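Local coordinates for glutathione S-transferase enzyme with thioredoxin-like domain (Bradyrhizobium sp., PDB 4MF7), which probably catalyses the conjugation of glutathione to electrophilic substrates, as a member of the glutathione S-transferase family with a thioredoxin-like domain, at residues F126-P131 against D198-I203. Sequence-based numbering, arbitrary orientation.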
loop_
_atom_site.group_PDB
_atom_site.type_symbol
_atom_site.label_atom_id
_atom_site.label_comp_id
_atom_site.label_asym_id
_atom_site.label_seq_id
_atom_site.Cartn_x
_atom_site.Cartn_y
_atom_site.Cartn_z
ATOM N N PHE A 126 13.392 -2.896 -12.311
ATOM C CA PHE A 126 12.709 -3.740 -11.291
ATOM C C PHE A 126 11.180 -3.721 -11.419
ATOM O O PHE A 126 10.461 -3.968 -10.447
ATOM C CB PHE A 126 13.204 -3.402 -9.876
ATOM C CG PHE A 126 14.696 -3.545 -9.747
ATOM C CD1 PHE A 126 15.273 -4.783 -9.978
ATOM C CD2 PHE A 126 15.502 -2.469 -9.467
ATOM C CE1 PHE A 126 16.655 -4.941 -9.895
ATOM C CE2 PHE A 126 16.899 -2.610 -9.413
ATOM C CZ PHE A 126 17.453 -3.856 -9.618
ATOM N N LEU A 127 10.703 -3.440 -12.636
ATOM C CA LEU A 127 9.312 -3.710 -13.016
ATOM C C LEU A 127 9.289 -4.558 -14.297
ATOM O O LEU A 127 10.185 -4.404 -15.155
ATOM C CB LEU A 127 8.554 -2.426 -13.260
ATOM C CG LEU A 127 8.009 -1.707 -12.037
ATOM C CD1 LEU A 127 7.405 -0.369 -12.442
ATOM C CD2 LEU A 127 6.975 -2.565 -11.318
ATOM N N PRO A 128 8.290 -5.440 -14.446
ATOM C CA PRO A 128 8.192 -6.180 -15.714
ATOM C C PRO A 128 7.958 -5.226 -16.881
ATOM O O PRO A 128 7.605 -4.056 -16.672
ATOM C CB PRO A 128 6.992 -7.113 -15.490
ATOM C CG PRO A 128 6.869 -7.201 -14.001
ATOM C CD PRO A 128 7.205 -5.839 -13.536
ATOM N N ALA A 129 8.192 -5.712 -18.105
ATOM C CA ALA A 129 8.016 -4.887 -19.289
ATOM C C ALA A 129 6.521 -4.797 -19.632
ATOM O O ALA A 129 6.010 -3.757 -20.036
ATOM C CB ALA A 129 8.794 -5.485 -20.462
ATOM N N ASP A 130 5.850 -5.919 -19.443
ATOM C CA ASP A 130 4.468 -6.098 -19.841
ATOM C C ASP A 130 3.531 -5.279 -18.934
ATOM O O ASP A 130 3.603 -5.417 -17.723
ATOM C CB ASP A 130 4.171 -7.577 -19.705
ATOM C CG ASP A 130 2.757 -7.900 -19.988
ATOM O OD1 ASP A 130 2.317 -7.660 -21.124
ATOM O OD2 ASP A 130 2.098 -8.388 -19.065
ATOM N N PRO A 131 2.667 -4.421 -19.509
ATOM C CA PRO A 131 1.729 -3.609 -18.713
ATOM C C PRO A 131 0.856 -4.396 -17.707
ATOM O O PRO A 131 0.740 -3.985 -16.536
ATOM C CB PRO A 131 0.871 -2.931 -19.788
ATOM C CG PRO A 131 1.783 -2.806 -20.958
ATOM C CD PRO A 131 2.633 -4.039 -20.939
ATOM N N ASP A 198 7.676 -14.330 -11.860
ATOM C CA ASP A 198 8.278 -15.332 -12.761
ATOM C C ASP A 198 9.742 -15.060 -12.968
ATOM O O ASP A 198 10.507 -15.054 -11.995
ATOM C CB ASP A 198 7.487 -15.409 -14.075
ATOM C CG ASP A 198 6.134 -16.016 -13.871
ATOM O OD1 ASP A 198 6.017 -17.262 -13.875
ATOM O OD2 ASP A 198 5.188 -15.241 -13.687
ATOM N N ALA A 199 10.159 -14.850 -14.222
ATOM C CA ALA A 199 11.579 -14.691 -14.517
ATOM C C ALA A 199 12.111 -13.347 -14.103
ATOM O O ALA A 199 13.313 -13.159 -14.023
ATOM C CB ALA A 199 11.856 -14.933 -16.010
ATOM N N ASP A 200 11.221 -12.390 -13.865
ATOM C CA ASP A 200 11.614 -11.021 -13.565
ATOM C C ASP A 200 11.748 -10.775 -12.068
ATOM O O ASP A 200 10.780 -10.930 -11.335
ATOM C CB ASP A 200 10.548 -10.057 -14.094
ATOM C CG ASP A 200 10.537 -9.962 -15.621
ATOM O OD1 ASP A 200 11.612 -9.931 -16.244
ATOM O OD2 ASP A 200 9.442 -9.916 -16.188
ATOM N N TYR A 201 12.934 -10.367 -11.633
ATOM C CA TYR A 201 13.118 -9.877 -10.267
ATOM C C TYR A 201 12.633 -8.448 -10.196
ATOM O O TYR A 201 13.054 -7.562 -10.982
ATOM C CB TYR A 201 14.582 -10.000 -9.851
ATOM C CG TYR A 201 14.970 -9.458 -8.504
ATOM C CD1 TYR A 201 14.834 -10.224 -7.383
ATOM C CD2 TYR A 201 15.571 -8.199 -8.372
ATOM C CE1 TYR A 201 15.250 -9.778 -6.143
ATOM C CE2 TYR A 201 15.972 -7.733 -7.138
ATOM C CZ TYR A 201 15.817 -8.530 -6.020
ATOM O OH TYR A 201 16.242 -8.100 -4.793
ATOM N N THR A 202 11.728 -8.188 -9.245
ATOM C CA THR A 202 11.034 -6.913 -9.222
ATOM C C THR A 202 10.928 -6.308 -7.835
ATOM O O THR A 202 11.324 -6.919 -6.844
ATOM C CB THR A 202 9.570 -7.033 -9.773
ATOM O OG1 THR A 202 8.782 -7.840 -8.894
ATOM C CG2 THR A 202 9.522 -7.588 -11.225
ATOM N N ILE A 203 10.369 -5.106 -7.777
ATOM C CA ILE A 203 9.995 -4.493 -6.510
ATOM C C ILE A 203 9.097 -5.384 -5.622
ATOM O O ILE A 203 9.077 -5.203 -4.394
ATOM C CB ILE A 203 9.426 -3.060 -6.660
ATOM C CG1 ILE A 203 8.128 -3.002 -7.509
ATOM C CG2 ILE A 203 10.465 -2.108 -7.147
ATOM C CD1 ILE A 203 7.517 -1.612 -7.564
HETATM O O HOH W 1 12.601 -6.800 -15.241
HETATM O O HOH W 2 9.738 -8.259 -18.386
#
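The F126 ring sets CE1 against the edge of the Y201 ring, near its plane, 3.8 Å from CD2 of Y201. The planes are steeply turned, at 82°, and the pair is oblique, with ring centroids 5.9 Å apart. CD1 of F126 also approaches the backbone O of Y201, which lies at the edge of the phenyl ring near its plane. At Y201, CG lies opposite the backbone N (chi1 176°), and this brings the CD2 edge of the phenol to F126. One backbone hydrogen bond joins the two loops: I203 N donates to F126 O over 2.9 Å. The I203 side chain packs beside F126 O. Its CG2 lies 4.1 Å from CB of F126, and CD1 of I203 lies 3.9 Å from CD2 of L127. With an alanine here, CG2 and CD1 would be gone, which would probably leave CB of F126 and CD2 of L127 without these apolar neighbours. The methyl CG2 of T202 lies against the P128 ring, 3.7 Å from CD of P128. The T202 hydroxyl OG1 instead caps A204 N, as N-cap of helix 203-215. A water accepts from A129 N and donates to D200 OD2, the latter at 2.8 Å. The same OD2 forms a salt bridge with R133. The contact thus ties the loop between helices 112-123 and 131-138 to the N-terminal end of helix 203-215. Helix 53-63 of the thioredoxin-like domain meets F126 and I203 through M59, while helix 131-138 packs on P128 and T202 through T137.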